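Local coordinates for kelch domain-containing protein (PDB 5C86), which is a fungal alcohol oxidase of the galactose oxidase and glyoxal oxidase family (AA5), probably oxidising alcohols to aldehydes at a copper site, at residues 178-189 against 193-204. Sequence-based numbering, arbitrary orientation.
Sequences HAWLWSWKNGSV and GPSKKMNWYDTK
Gly193 and Pro194, joined by a cis peptide, lie over one face of the Trp180 indole. Gly193 CA sits 3.9 Å from the centroid of the six-membered ring, and Pro194 CD lies at the same distance over the five-membered one, both as CH-pi contacts. Trp180 N binds Gly193 O almost straight (176° at the hydrogen), from above the carbonyl plane. Val189 and Tyr201 exchange both backbone hydrogen bonds as an antiparallel pair. At the far end Gly187 O takes two donors: Thr203 N, and Thr203 OG1 at 2.6 Å on a lone pair in the carbonyl plane. The hydroxyl reaches it because chi1 (65°) sets OG1 between Thr203's backbone N and carbonyl carbon. Lys204 doubles back, bent at chi3 and chi4, to place NZ 2.9 Å from Asn186 O, and a salt bridge to Asp202 OD1 holds the ammonium group. Trp184 CD1 meets Trp200 CH2 obliquely at 3.6 Å. Strands 181-183, 188-191 and 197-202, with 208-214, form the four-stranded antiparallel sheet of one blade of the Kelch beta-propeller. In the loop before 181-183, His178 NE2 hydrogen-bonds Tyr245 OH beside Tyr120 and His423, which bind copper, absent from this apo model.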
ATOM      1  N   HIS A 178      12.443   0.380  -4.513  1.00 11.06           N
ATOM      2  CA  HIS A 178      11.454   0.218  -3.447  1.00 10.77           C
ATOM      3  C   HIS A 178      11.574   1.320  -2.386  1.00 10.58           C
ATOM      4  O   HIS A 178      11.431   1.042  -1.188  1.00 11.77           O
ATOM      5  CB  HIS A 178      11.521  -1.155  -2.792  1.00 10.86           C
ATOM      6  CG  HIS A 178      11.541  -2.292  -3.748  1.00 10.98           C
ATOM      7  ND1 HIS A 178      10.722  -2.417  -4.834  1.00 12.16           N
ATOM      8  CD2 HIS A 178      12.344  -3.366  -3.749  1.00 12.58           C
ATOM      9  CE1 HIS A 178      10.952  -3.575  -5.414  1.00 13.27           C
ATOM     10  NE2 HIS A 178      11.977  -4.146  -4.818  1.00 12.66           N
ATOM     11  N   ALA A 179      11.794   2.549  -2.800  1.00 11.54           N
ATOM     12  CA  ALA A 179      11.809   3.640  -1.829  1.00 10.55           C
ATOM     13  C   ALA A 179      10.499   3.729  -1.021  1.00 11.05           C
ATOM     14  O   ALA A 179       9.376   3.452  -1.560  1.00 12.04           O
ATOM     15  CB  ALA A 179      12.065   4.957  -2.512  1.00 13.76           C
ATOM     16  N   TRP A 180      10.638   4.096   0.251  1.00 10.72           N
ATOM     17  CA  TRP A 180       9.487   4.254   1.156  1.00 10.87           C
ATOM     18  C   TRP A 180       8.932   5.701   0.941  1.00 12.17           C
ATOM     19  O   TRP A 180       9.164   6.563   1.742  1.00 13.00           O
ATOM     20  CB  TRP A 180       9.894   4.025   2.581  1.00 11.28           C
ATOM     21  CG  TRP A 180      10.524   2.743   2.931  1.00 10.91           C
ATOM     22  CD1 TRP A 180      10.814   1.684   2.118  1.00 11.20           C
ATOM     23  CD2 TRP A 180      11.072   2.428   4.182  1.00 10.99           C
ATOM     24  NE1 TRP A 180      11.424   0.683   2.809  1.00 11.03           N
ATOM     25  CE2 TRP A 180      11.636   1.123   4.104  1.00 11.59           C
ATOM     26  CE3 TRP A 180      11.118   3.095   5.410  1.00 11.33           C
ATOM     27  CZ2 TRP A 180      12.206   0.489   5.223  1.00 11.30           C
ATOM     28  CZ3 TRP A 180      11.683   2.464   6.492  1.00 11.48           C
ATOM     29  CH2 TRP A 180      12.235   1.209   6.414  1.00 11.82           C
ATOM     30  N   LEU A 181       8.213   5.923  -0.121  1.00 11.69           N
ATOM     31  CA  LEU A 181       7.717   7.261  -0.483  1.00 12.09           C
ATOM     32  C   LEU A 181       6.379   7.589   0.192  1.00 12.41           C
ATOM     33  O   LEU A 181       5.414   6.785   0.188  1.00 12.75           O
ATOM     34  CB  LEU A 181       7.510   7.359  -1.934  1.00 12.54           C
ATOM     35  CG  LEU A 181       8.703   7.086  -2.883  1.00 13.21           C
ATOM     36  CD1 LEU A 181       8.313   7.320  -4.321  1.00 14.09           C
ATOM     37  CD2 LEU A 181       9.880   7.947  -2.491  1.00 13.97           C
ATOM     38  N   TRP A 182       6.368   8.738   0.849  1.00 10.14           N
ATOM     39  CA  TRP A 182       5.155   9.241   1.515  1.00 10.45           C
ATOM     40  C   TRP A 182       4.878  10.660   1.054  1.00 11.95           C
ATOM     41  O   TRP A 182       5.622  11.541   1.461  1.00 12.66           O
ATOM     42  CB  TRP A 182       5.271   9.111   3.046  1.00 11.62           C
ATOM     43  CG  TRP A 182       5.237   7.708   3.438  1.00 11.47           C
ATOM     44  CD1 TRP A 182       6.275   6.905   3.785  1.00 13.04           C
ATOM     45  CD2 TRP A 182       4.088   6.863   3.342  1.00 10.75           C
ATOM     46  NE1 TRP A 182       5.840   5.608   3.941  1.00 12.84           N
ATOM     47  CE2 TRP A 182       4.503   5.549   3.689  1.00 12.40           C
ATOM     48  CE3 TRP A 182       2.785   7.084   2.965  1.00 11.24           C
ATOM     49  CZ2 TRP A 182       3.642   4.479   3.620  1.00 12.41           C
ATOM     50  CZ3 TRP A 182       1.928   6.052   2.913  1.00 12.57           C
ATOM     51  CH2 TRP A 182       2.368   4.738   3.226  1.00 11.46           C
ATOM     52  N   SER A 183       3.802  10.839   0.319  1.00 11.61           N
ATOM     53  CA  SER A 183       3.411  12.181  -0.086  1.00 12.64           C
ATOM     54  C   SER A 183       2.949  13.020   1.065  1.00 13.63           C
ATOM     55  O   SER A 183       2.313  12.532   2.042  1.00 11.62           O
ATOM     56  CB  SER A 183       2.315  12.114  -1.089  1.00 13.03           C
ATOM     57  OG  SER A 183       2.758  11.469  -2.259  1.00 13.40           O
ATOM     58  N   TRP A 184       3.314  14.307   1.011  1.00 12.20           N
ATOM     59  CA  TRP A 184       3.029  15.217   2.106  1.00 12.40           C
ATOM     60  C   TRP A 184       2.640  16.635   1.579  1.00 14.86           C
ATOM     61  O   TRP A 184       2.264  16.770   0.444  1.00 14.37           O
ATOM     62  CB  TRP A 184       4.183  15.181   3.119  1.00 14.25           C
ATOM     63  CG  TRP A 184       3.959  15.742   4.487  1.00 13.54           C
ATOM     64  CD1 TRP A 184       4.731  16.740   5.175  1.00 14.04           C
ATOM     65  CD2 TRP A 184       2.915  15.379   5.414  1.00 12.87           C
ATOM     66  NE1 TRP A 184       4.230  16.942   6.428  1.00 15.17           N
ATOM     67  CE2 TRP A 184       3.130  16.146   6.606  1.00 14.39           C
ATOM     68  CE3 TRP A 184       1.875  14.441   5.381  1.00 14.16           C
ATOM     69  CZ2 TRP A 184       2.350  15.973   7.711  1.00 14.40           C
ATOM     70  CZ3 TRP A 184       1.073  14.277   6.543  1.00 13.68           C
ATOM     71  CH2 TRP A 184       1.311  15.067   7.653  1.00 13.38           C
ATOM     72  N   LYS A 185       2.751  17.631   2.433  1.00 15.09           N
ATOM     73  CA  LYS A 185       2.200  18.942   2.151  1.00 15.09           C
ATOM     74  C   LYS A 185       2.817  19.554   0.908  1.00 16.46           C
ATOM     75  O   LYS A 185       4.042  19.376   0.685  1.00 14.66           O
ATOM     76  CB  LYS A 185       2.390  19.806   3.367  1.00 16.20           C
ATOM     77  CG  LYS A 185       1.620  19.314   4.596  1.00 19.34           C
ATOM     78  CD  LYS A 185       1.863  20.180   5.844  1.00 22.88           C
ATOM     79  CE  LYS A 185       1.153  19.581   7.073  1.00 25.18           C
ATOM     80  NZ  LYS A 185       1.106  20.635   8.161  1.00 29.55           N
ATOM     81  N   ASN A 186       1.988  20.243   0.134  1.00 18.32           N
ATOM     82  CA  ASN A 186       2.458  21.139  -0.961  1.00 20.30           C
ATOM     83  C   ASN A 186       3.422  20.473  -1.928  1.00 19.28           C
ATOM     84  O   ASN A 186       4.511  21.004  -2.258  1.00 20.43           O
ATOM     85  CB  ASN A 186       3.198  22.275  -0.272  1.00 20.52           C
ATOM     86  CG  ASN A 186       3.402  23.497  -1.198  1.00 26.17           C
ATOM     87  OD1 ASN A 186       2.770  23.621  -2.215  1.00 27.45           O
ATOM     88  ND2 ASN A 186       4.333  24.314  -0.854  1.00 32.39           N
ATOM     89  N   GLY A 187       3.070  19.279  -2.321  1.00 17.46           N
ATOM     90  CA  GLY A 187       3.753  18.568  -3.368  1.00 16.39           C
ATOM     91  C   GLY A 187       5.017  17.916  -2.910  1.00 17.14           C
ATOM     92  O   GLY A 187       5.753  17.444  -3.759  1.00 17.11           O
ATOM     93  N   SER A 188       5.284  17.856  -1.619  1.00 15.19           N
ATOM     94  CA  SER A 188       6.445  17.252  -1.081  1.00 14.12           C
ATOM     95  C   SER A 188       6.259  15.700  -1.043  1.00 15.52           C
ATOM     96  O   SER A 188       5.126  15.226  -0.988  1.00 13.99           O
ATOM     97  CB  SER A 188       6.768  17.762   0.273  1.00 16.94           C
ATOM     98  OG  SER A 188       5.791  17.318   1.209  1.00 15.81           O
ATOM     99  N   VAL A 189       7.371  15.002  -1.021  1.00 15.43           N
ATOM    100  CA  VAL A 189       7.429  13.538  -0.864  1.00 15.05           C
ATOM    101  C   VAL A 189       8.550  13.235   0.079  1.00 14.78           C
ATOM    102  O   VAL A 189       9.708  13.625  -0.174  1.00 15.78           O
ATOM    103  CB  VAL A 189       7.557  12.813  -2.179  1.00 13.53           C
ATOM    104  CG1 VAL A 189       7.757  11.296  -1.917  1.00 14.38           C
ATOM    105  CG2 VAL A 189       6.412  13.017  -3.108  1.00 15.00           C
ATOM    106  N   GLY A 193      12.972   5.822   3.651  1.00 11.62           N
ATOM    107  CA  GLY A 193      13.813   4.643   3.635  1.00 12.79           C
ATOM    108  C   GLY A 193      13.747   4.053   2.250  1.00 11.32           C
ATOM    109  O   GLY A 193      13.217   4.677   1.354  1.00 12.08           O
ATOM    110  N   PRO A 194      14.271   2.839   2.051  1.00 11.87           N
ATOM    111  CA  PRO A 194      14.909   1.970   3.033  1.00 11.36           C
ATOM    112  C   PRO A 194      16.270   2.390   3.514  1.00 11.37           C
ATOM    113  O   PRO A 194      16.718   1.986   4.557  1.00 11.95           O
ATOM    114  CB  PRO A 194      15.050   0.604   2.272  1.00 11.72           C
ATOM    115  CG  PRO A 194      15.126   1.041   0.832  1.00 11.65           C
ATOM    116  CD  PRO A 194      14.122   2.167   0.756  1.00 12.11           C
ATOM    117  N   SER A 195      16.955   3.199   2.709  1.00 12.01           N
ATOM    118  CA  SER A 195      18.248   3.749   3.223  1.00 12.52           C
ATOM    119  C   SER A 195      17.978   4.388   4.588  1.00 13.80           C
ATOM    120  O   SER A 195      16.952   5.003   4.813  1.00 14.28           O
ATOM    121  CB  SER A 195      18.711   4.854   2.297  1.00 14.74           C
ATOM    122  OG  SER A 195      19.911   5.448   2.799  1.00 16.93           O
ATOM    123  N   LYS A 196      18.970   4.351   5.455  1.00 14.41           N
ATOM    124  CA  LYS A 196      18.907   4.985   6.727  1.00 15.78           C
ATOM    125  C   LYS A 196      18.918   6.503   6.585  1.00 15.50           C
ATOM    126  O   LYS A 196      18.491   7.185   7.529  1.00 16.07           O
ATOM    127  CB  LYS A 196      20.069   4.528   7.666  1.00 17.60           C
ATOM    128  CG  LYS A 196      21.428   4.916   7.188  1.00 20.79           C
ATOM    129  CD  LYS A 196      22.424   4.060   7.968  0.80 23.96           C
ATOM    130  CE  LYS A 196      23.844   4.278   7.603  0.60 28.23           C
ATOM    131  NZ  LYS A 196      24.598   3.134   8.246  0.55 29.98           N
ATOM    132  N   LYS A 197      19.367   7.036   5.461  1.00 15.45           N
ATOM    133  CA  LYS A 197      19.296   8.452   5.134  0.59 17.91           C
ATOM    134  C   LYS A 197      17.959   8.776   4.487  1.00 16.26           C
ATOM    135  O   LYS A 197      17.683   8.317   3.366  1.00 16.36           O
ATOM    136  CB  LYS A 197      20.394   8.828   4.153  0.59 19.74           C
ATOM    137  CG  LYS A 197      21.753   8.776   4.824  0.59 23.18           C
ATOM    138  CD  LYS A 197      22.874   9.052   3.848  0.59 25.02           C
ATOM    139  CE  LYS A 197      23.314   7.849   3.060  0.59 27.00           C
ATOM    140  NZ  LYS A 197      23.547   8.187   1.616  0.59 30.14           N
ATOM    141  N   MET A 198      17.114   9.524   5.218  1.00 15.37           N
ATOM    142  CA  MET A 198      15.831   9.984   4.692  1.00 15.11           C
ATOM    143  C   MET A 198      15.977  11.334   4.001  1.00 17.51           C
ATOM    144  O   MET A 198      16.806  12.142   4.428  1.00 17.20           O
ATOM    145  CB  MET A 198      14.824  10.115   5.829  1.00 15.21           C
ATOM    146  CG  MET A 198      14.764   8.889   6.732  1.00 15.91           C
ATOM    147  SD  MET A 198      13.434   8.894   7.942  1.00 17.55           S
ATOM    148  CE  MET A 198      13.931  10.217   9.039  1.00 18.56           C
ATOM    149  N   ASN A 199      15.147  11.609   3.028  1.00 15.53           N
ATOM    150  CA  ASN A 199      15.265  12.817   2.181  1.00 16.73           C
ATOM    151  C   ASN A 199      13.910  13.331   1.833  1.00 17.86           C
ATOM    152  O   ASN A 199      13.004  12.557   1.462  1.00 17.06           O
ATOM    153  CB  ASN A 199      15.987  12.500   0.936  1.00 16.71           C
ATOM    154  CG  ASN A 199      17.467  12.176   1.184  1.00 19.80           C
ATOM    155  OD1 ASN A 199      18.293  13.105   1.342  1.00 20.02           O
ATOM    156  ND2 ASN A 199      17.794  10.929   1.321  1.00 17.47           N
ATOM    157  N   TRP A 200      13.772  14.657   1.864  1.00 15.44           N
ATOM    158  CA  TRP A 200      12.639  15.284   1.273  1.00 15.21           C
ATOM    159  C   TRP A 200      12.833  15.578  -0.186  1.00 17.50           C
ATOM    160  O   TRP A 200      13.932  15.950  -0.563  1.00 19.80           O
ATOM    161  CB  TRP A 200      12.379  16.622   1.985  1.00 14.46           C
ATOM    162  CG  TRP A 200      11.868  16.546   3.322  1.00 15.66           C
ATOM    163  CD1 TRP A 200      12.532  16.749   4.479  1.00 16.09           C
ATOM    164  CD2 TRP A 200      10.503  16.221   3.693  1.00 15.86           C
ATOM    165  NE1 TRP A 200      11.687  16.619   5.548  1.00 18.39           N
ATOM    166  CE2 TRP A 200      10.441  16.287   5.071  1.00 16.69           C
ATOM    167  CE3 TRP A 200       9.348  15.901   2.974  1.00 16.30           C
ATOM    168  CZ2 TRP A 200       9.278  15.986   5.789  1.00 17.96           C
ATOM    169  CZ3 TRP A 200       8.174  15.634   3.719  1.00 16.01           C
ATOM    170  CH2 TRP A 200       8.177  15.697   5.086  1.00 16.67           C
ATOM    171  N   TYR A 201      11.789  15.380  -0.996  1.00 15.89           N
ATOM    172  CA  TYR A 201      11.714  15.751  -2.383  1.00 16.34           C
ATOM    173  C   TYR A 201      10.542  16.678  -2.566  1.00 20.46           C
ATOM    174  O   TYR A 201       9.498  16.566  -1.877  1.00 18.65           O
ATOM    175  CB  TYR A 201      11.533  14.577  -3.301  1.00 17.96           C
ATOM    176  CG  TYR A 201      12.755  13.674  -3.371  1.00 18.13           C
ATOM    177  CD1 TYR A 201      13.733  13.924  -4.312  1.00 19.86           C
ATOM    178  CD2 TYR A 201      12.953  12.606  -2.502  1.00 16.51           C
ATOM    179  CE1 TYR A 201      14.871  13.123  -4.389  1.00 19.09           C
ATOM    180  CE2 TYR A 201      14.078  11.819  -2.576  1.00 17.84           C
ATOM    181  CZ  TYR A 201      15.058  12.087  -3.514  1.00 18.80           C
ATOM    182  OH  TYR A 201      16.202  11.306  -3.662  1.00 17.39           O
ATOM    183  N   ASP A 202      10.720  17.677  -3.447  1.00 20.86           N
ATOM    184  CA  ASP A 202       9.671  18.596  -3.836  1.00 24.06           C
ATOM    185  C   ASP A 202       9.442  18.321  -5.273  1.00 25.29           C
ATOM    186  O   ASP A 202      10.391  18.266  -6.074  1.00 23.84           O
ATOM    187  CB  ASP A 202      10.147  20.037  -3.611  1.00 26.07           C
ATOM    188  CG  ASP A 202       9.079  21.100  -3.945  1.00 29.83           C
ATOM    189  OD1 ASP A 202       8.017  20.819  -4.498  1.00 26.95           O
ATOM    190  OD2 ASP A 202       9.382  22.270  -3.641  1.00 34.32           O
ATOM    191  N   THR A 203       8.199  18.061  -5.631  1.00 21.83           N
ATOM    192  CA  THR A 203       7.822  17.661  -6.919  1.00 20.35           C
ATOM    193  C   THR A 203       7.323  18.827  -7.778  1.00 22.68           C
ATOM    194  O   THR A 203       6.864  18.564  -8.892  1.00 24.73           O
ATOM    195  CB  THR A 203       6.739  16.555  -6.912  1.00 22.59           C
ATOM    196  OG1 THR A 203       5.540  17.094  -6.345  1.00 20.60           O
ATOM    197  CG2 THR A 203       7.263  15.313  -6.093  1.00 22.56           C
ATOM    198  N   LYS A 204       7.379  20.034  -7.257  1.00 25.28           N
ATOM    199  CA  LYS A 204       6.820  21.184  -7.994  1.00 25.88           C
ATOM    200  C   LYS A 204       7.990  21.789  -8.828  1.00 28.10           C
ATOM    201  O   LYS A 204       9.171  21.675  -8.449  1.00 23.97           O
ATOM    202  CB  LYS A 204       6.304  22.199  -7.017  1.00 29.36           C
ATOM    203  CG  LYS A 204       5.142  21.739  -6.137  1.00 28.88           C
ATOM    204  CD  LYS A 204       4.566  22.924  -5.363  1.00 28.28           C
ATOM    205  CE  LYS A 204       5.487  23.684  -4.434  1.00 29.22           C
ATOM    206  NZ  LYS A 204       6.320  22.905  -3.499  1.00 29.03           N
TER